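Local coordinates for protein MGS-M4 (Unidentified, PDB 4Q3M) that probably catalyses the reversible, nicotinamide-dependent reduction of carbonyl compounds, as expected of an aldo-keto reductase with a TIM barrel, though its substrate is unknown, at residues V130-V135 against P153-Q158; L104-K109 against V135-V140. One frame throughout, in Å; residues are numbered along the deposited sequence.

Contact 1. Residues V130-V135 against P153-Q158; sequences VKAIGV and PPMVNQ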
ATOM      1  N   VAL A 130       8.891 -11.868 -27.023  1.00 54.20           N
ATOM      2  CA  VAL A 130       8.533 -12.241 -25.658  1.00 54.01           C
ATOM      3  C   VAL A 130       7.438 -13.300 -25.659  1.00 53.37           C
ATOM      4  O   VAL A 130       6.455 -13.192 -26.391  1.00 56.57           O
ATOM      5  CB  VAL A 130       8.072 -11.031 -24.818  1.00 51.03           C
ATOM      6  CG1 VAL A 130       9.266 -10.283 -24.271  1.00 52.44           C
ATOM      7  CG2 VAL A 130       7.193 -10.110 -25.637  1.00 50.10           C
ATOM      8  N   LYS A 131       7.619 -14.325 -24.834  1.00 52.60           N
ATOM      9  CA  LYS A 131       6.682 -15.438 -24.779  1.00 51.78           C
ATOM     10  C   LYS A 131       5.539 -15.159 -23.810  1.00 49.60           C
ATOM     11  O   LYS A 131       4.500 -15.817 -23.856  1.00 52.54           O
ATOM     12  CB  LYS A 131       7.409 -16.723 -24.383  1.00 47.58           C
ATOM     13  CG  LYS A 131       8.444 -17.175 -25.398  1.00 48.36           C
ATOM     14  CD  LYS A 131       7.814 -17.349 -26.771  1.00 50.73           C
ATOM     15  CE  LYS A 131       8.852 -17.713 -27.820  1.00 54.43           C
ATOM     16  NZ  LYS A 131       8.235 -17.876 -29.166  1.00 57.55           N
ATOM     17  N   ALA A 132       5.739 -14.177 -22.937  1.00 45.50           N
ATOM     18  CA  ALA A 132       4.717 -13.780 -21.977  1.00 45.16           C
ATOM     19  C   ALA A 132       4.948 -12.348 -21.508  1.00 45.28           C
ATOM     20  O   ALA A 132       6.085 -11.936 -21.280  1.00 42.56           O
ATOM     21  CB  ALA A 132       4.698 -14.733 -20.792  1.00 44.98           C
ATOM     22  N   ILE A 133       3.865 -11.590 -21.370  1.00 43.24           N
ATOM     23  CA  ILE A 133       3.957 -10.208 -20.912  1.00 36.95           C
ATOM     24  C   ILE A 133       3.099  -9.982 -19.673  1.00 35.77           C
ATOM     25  O   ILE A 133       2.021 -10.560 -19.537  1.00 34.71           O
ATOM     26  CB  ILE A 133       3.534  -9.216 -22.014  1.00 34.38           C
ATOM     27  CG1 ILE A 133       2.165  -9.596 -22.582  1.00 33.53           C
ATOM     28  CG2 ILE A 133       4.572  -9.179 -23.124  1.00 32.66           C
ATOM     29  CD1 ILE A 133       1.654  -8.640 -23.636  1.00 32.65           C
ATOM     30  N   GLY A 134       3.587  -9.140 -18.769  1.00 36.46           N
ATOM     31  CA  GLY A 134       2.869  -8.843 -17.544  1.00 35.78           C
ATOM     32  C   GLY A 134       3.358  -7.573 -16.876  1.00 36.36           C
ATOM     33  O   GLY A 134       4.022  -6.746 -17.502  1.00 32.78           O
ATOM     34  N   VAL A 135       3.027  -7.417 -15.598  1.00 37.31           N
ATOM     35  CA  VAL A 135       3.434  -6.239 -14.841  1.00 34.68           C
ATOM     36  C   VAL A 135       4.029  -6.604 -13.488  1.00 36.27           C
ATOM     37  O   VAL A 135       4.087  -7.775 -13.113  1.00 34.92           O
ATOM     38  CB  VAL A 135       2.255  -5.278 -14.611  1.00 29.61           C
ATOM     39  CG1 VAL A 135       1.835  -4.630 -15.917  1.00 31.56           C
ATOM     40  CG2 VAL A 135       1.088  -6.014 -13.964  1.00 28.55           C
ATOM     41  N   PRO A 153      -4.254  -9.360 -22.805  1.00 40.71           N
ATOM     42  CA  PRO A 153      -4.409  -9.252 -21.348  1.00 38.36           C
ATOM     43  C   PRO A 153      -3.168  -9.669 -20.562  1.00 41.10           C
ATOM     44  O   PRO A 153      -2.489 -10.618 -20.956  1.00 41.62           O
ATOM     45  CB  PRO A 153      -5.576 -10.200 -21.054  1.00 38.37           C
ATOM     46  CG  PRO A 153      -6.369 -10.208 -22.312  1.00 39.19           C
ATOM     47  CD  PRO A 153      -5.360 -10.116 -23.419  1.00 40.84           C
ATOM     48  N   PRO A 154      -2.876  -8.954 -19.463  1.00 43.53           N
ATOM     49  CA  PRO A 154      -1.749  -9.238 -18.566  1.00 39.48           C
ATOM     50  C   PRO A 154      -1.733 -10.689 -18.104  1.00 35.38           C
ATOM     51  O   PRO A 154      -2.787 -11.261 -17.828  1.00 34.48           O
ATOM     52  CB  PRO A 154      -1.995  -8.291 -17.389  1.00 43.22           C
ATOM     53  CG  PRO A 154      -2.748  -7.157 -17.982  1.00 45.01           C
ATOM     54  CD  PRO A 154      -3.634  -7.766 -19.031  1.00 45.72           C
ATOM     55  N   MET A 155      -0.543 -11.273 -18.020  1.00 38.71           N
ATOM     56  CA  MET A 155      -0.414 -12.685 -17.691  1.00 39.33           C
ATOM     57  C   MET A 155       0.194 -12.889 -16.308  1.00 35.85           C
ATOM     58  O   MET A 155      -0.077 -13.891 -15.645  1.00 42.07           O
ATOM     59  CB  MET A 155       0.434 -13.396 -18.748  1.00 40.93           C
ATOM     60  CG  MET A 155      -0.018 -13.129 -20.176  1.00 41.95           C
ATOM     61  SD  MET A 155       1.067 -13.860 -21.416  1.00 41.23           S
ATOM     62  CE  MET A 155       0.304 -13.263 -22.923  1.00 35.78           C
ATOM     63  N   VAL A 156       1.018 -11.938 -15.877  1.00 31.41           N
ATOM     64  CA  VAL A 156       1.718 -12.046 -14.601  1.00 29.37           C
ATOM     65  C   VAL A 156       1.749 -10.712 -13.857  1.00 32.91           C
ATOM     66  O   VAL A 156       1.994  -9.665 -14.455  1.00 37.83           O
ATOM     67  CB  VAL A 156       3.173 -12.547 -14.799  1.00 28.33           C
ATOM     68  CG1 VAL A 156       3.970 -12.443 -13.504  1.00 25.23           C
ATOM     69  CG2 VAL A 156       3.187 -13.976 -15.324  1.00 26.96           C
ATOM     70  N   ASN A 157       1.484 -10.756 -12.553  1.00 27.79           N
ATOM     71  CA  ASN A 157       1.658  -9.592 -11.692  1.00 25.34           C
ATOM     72  C   ASN A 157       2.606  -9.910 -10.539  1.00 30.37           C
ATOM     73  O   ASN A 157       2.219 -10.564  -9.570  1.00 27.06           O
ATOM     74  CB  ASN A 157       0.310  -9.110 -11.151  1.00 23.26           C
ATOM     75  CG  ASN A 157       0.423  -7.810 -10.372  1.00 25.15           C
ATOM     76  OD1 ASN A 157       1.394  -7.067 -10.516  1.00 25.11           O
ATOM     77  ND2 ASN A 157      -0.574  -7.531  -9.539  1.00 25.92           N
ATOM     78  N   GLN A 158       3.850  -9.455 -10.647  1.00 34.41           N
ATOM     79  CA  GLN A 158       4.844  -9.720  -9.612  1.00 36.89           C
ATOM     80  C   GLN A 158       4.805  -8.661  -8.515  1.00 34.95           C
ATOM     81  O   GLN A 158       5.168  -7.506  -8.741  1.00 35.34           O
ATOM     82  CB  GLN A 158       6.250  -9.795 -10.214  1.00 37.24           C
ATOM     83  CG  GLN A 158       7.326 -10.114  -9.187  1.00 43.53           C
ATOM     84  CD  GLN A 158       8.722 -10.121  -9.775  1.00 43.99           C
ATOM     85  OE1 GLN A 158       9.623  -9.455  -9.267  1.00 45.03           O
ATOM     86  NE2 GLN A 158       8.912 -10.882 -10.847  1.00 44.49           N
TER
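V135 meets the strand of N157 through two backbone bonds, its N giving to V156 O at 2.7 Å and its O taking from Q158 N at 3.0 Å. Both flank N157, as a parallel bridge requires, and the axes of 133-135 and 156-158 differ in direction by 35°. Two residues before V135, I133 O takes a bond from M155 N at 3.1 Å.

The tight part lies around these bonds. M155 has its CG anti to the carbonyl carbon (chi1 -50°), and the extended chain beyond runs back along the partner segment. Its SD rests 3.8 Å from A132 CB and takes a weak bond from I133 N, while M155 CE packs against I133 CG1, 4.1 Å away. Farther along, N157 OD1 approaches V135 CG2 at 3.6 Å on the face covered by L143 of helix 140-149; N157 ND2 is bound by F138 O. On the other face Q158 directs NE2 to E182 and D43.

Toward the segment starts the contact opens out. P153 is exposed, with P153 CD 7.2 Å from I133 CD1, and in the partly exposed K131 side chain K131 CB keeps 7.6 Å from M155 SD. With helix 140-149 linking the two parallel strands, which are neighbours in the eight-stranded sheet, this is a beta-alpha-beta unit of a TIM barrel.

Contact 2. Residues L104-K109 against V135-V140; sequences LIHWFK and VSNFNV
The amide of N137 lies flat against the indole of W107, the two planes only 2° apart. N137 ND2 sits over the centre of the ring system, and N137 CG comes within 3.4 Å of W107 CZ3. With CG anti to the carbonyl carbon (chi1 -63°), the amide is brought over the indole while N137 ND2 meets H106 O at 2.8 Å in a nearly straight bond lying in the amide plane. The same ND2 faces the edge of the H106 ring, which is nearly coplanar with the amide, and OD1 is bound by Y184 OH. An alanine at W107 would remove the surface under this amide, which would probably be less firmly held flat and freer to tilt about its bond to H106 O.

These residues follow the ends of parallel strands 102-105 and 133-136, joined through helix 111-126 as a beta-alpha-beta unit of the barrel; within it I105 CD1 lies alongside V135 CG1, 4.0 Å away.

Beyond, F108 and F138 form a T-shaped pair, the edge of F108 directed at the face of F138, with centroids 5.5 Å apart and planes at 85°. F138 CE1 also touches F108 CB at 3.8 Å. A water bridges F108 N, 3.0 Å away, and N137 O, 2.7 Å away.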
ATOM      1  N   LEU A 104       8.247  -7.726 -17.807  1.00 35.64           N
ATOM      2  CA  LEU A 104       7.349  -7.050 -16.875  1.00 35.57           C
ATOM      3  C   LEU A 104       7.575  -5.544 -16.811  1.00 38.86           C
ATOM      4  O   LEU A 104       8.698  -5.065 -16.972  1.00 33.09           O
ATOM      5  CB  LEU A 104       7.506  -7.637 -15.469  1.00 31.48           C
ATOM      6  CG  LEU A 104       7.324  -9.143 -15.276  1.00 33.07           C
ATOM      7  CD1 LEU A 104       7.624  -9.528 -13.835  1.00 30.53           C
ATOM      8  CD2 LEU A 104       5.920  -9.572 -15.661  1.00 28.56           C
ATOM      9  N   ILE A 105       6.496  -4.805 -16.572  1.00 39.76           N
ATOM     10  CA  ILE A 105       6.598  -3.400 -16.198  1.00 36.15           C
ATOM     11  C   ILE A 105       6.908  -3.346 -14.707  1.00 37.35           C
ATOM     12  O   ILE A 105       6.128  -3.834 -13.891  1.00 37.83           O
ATOM     13  CB  ILE A 105       5.305  -2.620 -16.504  1.00 35.87           C
ATOM     14  CG1 ILE A 105       4.908  -2.793 -17.972  1.00 36.76           C
ATOM     15  CG2 ILE A 105       5.478  -1.147 -16.164  1.00 29.50           C
ATOM     16  CD1 ILE A 105       3.635  -2.065 -18.355  1.00 26.49           C
ATOM     17  N   HIS A 106       8.049  -2.760 -14.358  1.00 38.07           N
ATOM     18  CA  HIS A 106       8.574  -2.849 -12.997  1.00 35.20           C
ATOM     19  C   HIS A 106       7.708  -2.117 -11.971  1.00 35.10           C
ATOM     20  O   HIS A 106       7.416  -2.655 -10.903  1.00 32.19           O
ATOM     21  CB  HIS A 106      10.003  -2.306 -12.952  1.00 38.26           C
ATOM     22  CG  HIS A 106      10.854  -2.932 -11.891  1.00 42.35           C
ATOM     23  ND1 HIS A 106      12.217  -3.090 -12.028  1.00 44.67           N
ATOM     24  CD2 HIS A 106      10.536  -3.443 -10.678  1.00 46.19           C
ATOM     25  CE1 HIS A 106      12.701  -3.669 -10.945  1.00 47.66           C
ATOM     26  NE2 HIS A 106      11.703  -3.894 -10.110  1.00 48.28           N
ATOM     27  N   TRP A 107       7.304  -0.893 -12.296  1.00 36.47           N
ATOM     28  CA  TRP A 107       6.470  -0.097 -11.398  1.00 37.70           C
ATOM     29  C   TRP A 107       5.380   0.650 -12.162  1.00 39.19           C
ATOM     30  O   TRP A 107       5.482   0.851 -13.372  1.00 38.06           O
ATOM     31  CB  TRP A 107       7.321   0.906 -10.613  1.00 38.17           C
ATOM     32  CG  TRP A 107       8.323   0.287  -9.684  1.00 40.03           C
ATOM     33  CD1 TRP A 107       9.608  -0.061  -9.980  1.00 44.36           C
ATOM     34  CD2 TRP A 107       8.129  -0.033  -8.300  1.00 38.13           C
ATOM     35  NE1 TRP A 107      10.225  -0.588  -8.870  1.00 43.32           N
ATOM     36  CE2 TRP A 107       9.338  -0.581  -7.825  1.00 40.36           C
ATOM     37  CE3 TRP A 107       7.050   0.088  -7.419  1.00 35.93           C
ATOM     38  CZ2 TRP A 107       9.497  -1.010  -6.509  1.00 35.79           C
ATOM     39  CZ3 TRP A 107       7.210  -0.339  -6.112  1.00 39.57           C
ATOM     40  CH2 TRP A 107       8.425  -0.881  -5.669  1.00 37.98           C
ATOM     41  N   PHE A 108       4.340   1.065 -11.446  1.00 37.07           N
ATOM     42  CA  PHE A 108       3.289   1.884 -12.036  1.00 35.02           C
ATOM     43  C   PHE A 108       3.704   3.351 -12.050  1.00 31.72           C
ATOM     44  O   PHE A 108       4.091   3.906 -11.022  1.00 34.15           O
ATOM     45  CB  PHE A 108       1.973   1.712 -11.275  1.00 23.69           C
ATOM     46  CG  PHE A 108       0.836   2.514 -11.840  1.00 33.76           C
ATOM     47  CD1 PHE A 108       0.143   2.070 -12.955  1.00 28.87           C
ATOM     48  CD2 PHE A 108       0.455   3.710 -11.253  1.00 31.07           C
ATOM     49  CE1 PHE A 108      -0.905   2.806 -13.476  1.00 27.72           C
ATOM     50  CE2 PHE A 108      -0.592   4.449 -11.770  1.00 30.15           C
ATOM     51  CZ  PHE A 108      -1.274   3.997 -12.881  1.00 29.26           C
ATOM     52  N   LYS A 109       3.628   3.973 -13.222  1.00 35.22           N
ATOM     53  CA  LYS A 109       4.020   5.369 -13.379  1.00 34.43           C
ATOM     54  C   LYS A 109       2.963   6.154 -14.148  1.00 36.72           C
ATOM     55  O   LYS A 109       3.286   6.937 -15.039  1.00 41.47           O
ATOM     56  CB  LYS A 109       5.370   5.469 -14.095  1.00 33.22           C
ATOM     57  CG  LYS A 109       6.520   4.792 -13.365  1.00 38.62           C
ATOM     58  CD  LYS A 109       6.963   5.594 -12.151  1.00 39.17           C
ATOM     59  CE  LYS A 109       7.555   6.934 -12.564  1.00 36.88           C
ATOM     60  NZ  LYS A 109       8.129   7.671 -11.405  1.00 37.14           N
ATOM     61  N   VAL A 135       3.027  -7.417 -15.598  1.00 37.31           N
ATOM     62  CA  VAL A 135       3.434  -6.239 -14.841  1.00 34.68           C
ATOM     63  C   VAL A 135       4.029  -6.604 -13.488  1.00 36.27           C
ATOM     64  O   VAL A 135       4.087  -7.775 -13.113  1.00 34.92           O
ATOM     65  CB  VAL A 135       2.255  -5.278 -14.611  1.00 29.61           C
ATOM     66  CG1 VAL A 135       1.835  -4.630 -15.917  1.00 31.56           C
ATOM     67  CG2 VAL A 135       1.088  -6.014 -13.964  1.00 28.55           C
ATOM     68  N   SER A 136       4.471  -5.583 -12.764  1.00 38.66           N
ATOM     69  CA  SER A 136       4.986  -5.752 -11.412  1.00 37.20           C
ATOM     70  C   SER A 136       4.635  -4.527 -10.576  1.00 35.24           C
ATOM     71  O   SER A 136       4.603  -3.409 -11.091  1.00 34.14           O
ATOM     72  CB  SER A 136       6.498  -5.976 -11.428  1.00 34.94           C
ATOM     73  OG  SER A 136       7.003  -6.140 -10.114  1.00 30.88           O
ATOM     74  N   ASN A 137       4.368  -4.749  -9.291  1.00 35.68           N
ATOM     75  CA  ASN A 137       3.959  -3.688  -8.372  1.00 34.54           C
ATOM     76  C   ASN A 137       2.718  -2.939  -8.854  1.00 31.83           C
ATOM     77  O   ASN A 137       2.583  -1.735  -8.636  1.00 35.67           O
ATOM     78  CB  ASN A 137       5.102  -2.697  -8.143  1.00 31.73           C
ATOM     79  CG  ASN A 137       6.302  -3.334  -7.470  1.00 31.42           C
ATOM     80  OD1 ASN A 137       6.254  -3.682  -6.291  1.00 33.40           O
ATOM     81  ND2 ASN A 137       7.391  -3.480  -8.217  1.00 31.01           N
ATOM     82  N   PHE A 138       1.818  -3.659  -9.513  1.00 28.43           N
ATOM     83  CA  PHE A 138       0.547  -3.089  -9.936  1.00 30.83           C
ATOM     84  C   PHE A 138      -0.553  -3.462  -8.952  1.00 33.06           C
ATOM     85  O   PHE A 138      -0.727  -4.634  -8.619  1.00 33.04           O
ATOM     86  CB  PHE A 138       0.178  -3.565 -11.344  1.00 22.63           C
ATOM     87  CG  PHE A 138       0.724  -2.697 -12.444  1.00 30.18           C
ATOM     88  CD1 PHE A 138       2.014  -2.196 -12.379  1.00 31.18           C
ATOM     89  CD2 PHE A 138      -0.052  -2.390 -13.550  1.00 29.45           C
ATOM     90  CE1 PHE A 138       2.518  -1.401 -13.392  1.00 32.98           C
ATOM     91  CE2 PHE A 138       0.446  -1.595 -14.567  1.00 31.56           C
ATOM     92  CZ  PHE A 138       1.732  -1.100 -14.488  1.00 32.34           C
ATOM     93  N   ASN A 139      -1.290  -2.462  -8.479  1.00 32.77           N
ATOM     94  CA  ASN A 139      -2.420  -2.714  -7.599  1.00 30.82           C
ATOM     95  C   ASN A 139      -3.672  -2.993  -8.422  1.00 30.94           C
ATOM     96  O   ASN A 139      -3.606  -3.071  -9.648  1.00 28.70           O
ATOM     97  CB  ASN A 139      -2.648  -1.534  -6.652  1.00 29.18           C
ATOM     98  CG  ASN A 139      -3.224  -1.965  -5.314  1.00 29.76           C
ATOM     99  OD1 ASN A 139      -3.764  -3.065  -5.183  1.00 28.31           O
ATOM    100  ND2 ASN A 139      -3.110  -1.100  -4.312  1.00 28.99           N
ATOM    101  N   VAL A 140      -4.808  -3.140  -7.747  1.00 35.29           N
ATOM    102  CA  VAL A 140      -6.048  -3.542  -8.405  1.00 35.75           C
ATOM    103  C   VAL A 140      -6.500  -2.560  -9.486  1.00 36.69           C
ATOM    104  O   VAL A 140      -6.772  -2.964 -10.616  1.00 40.47           O
ATOM    105  CB  VAL A 140      -7.189  -3.720  -7.382  1.00 34.13           C
ATOM    106  CG1 VAL A 140      -8.525  -3.888  -8.094  1.00 30.29           C
ATOM    107  CG2 VAL A 140      -6.907  -4.911  -6.476  1.00 28.15           C
TER
HETATM  108  O   HOH W   1      10.430  -4.264  -7.080  1.00 49.18           O
HETATM  109  O   HOH W   2       3.789   0.733  -8.521  1.00 24.38           O

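Contacts 1 and 2 use the two edges of strand 133-136: V135 belongs to both, pairing with N157 in one and I105 in the other, and the contact centres lie 10 Å apart. They also meet directly. Q158 O probably accepts hydrogen bonds from S136 OG at 2.7 Å and from N137 N at 2.9 Å, tying the chain after strand 133-136 to strand 156-160. L104 packs across the shared strand, its CD1 lying 3.5 Å from Q158 NE2. Contact 2 continues past the C-terminal strand ends, the end of the barrel where aldo-keto reductases hold cofactor and substrate, whereas contact 1 begins nearer the N-terminal ends and runs toward that mouth.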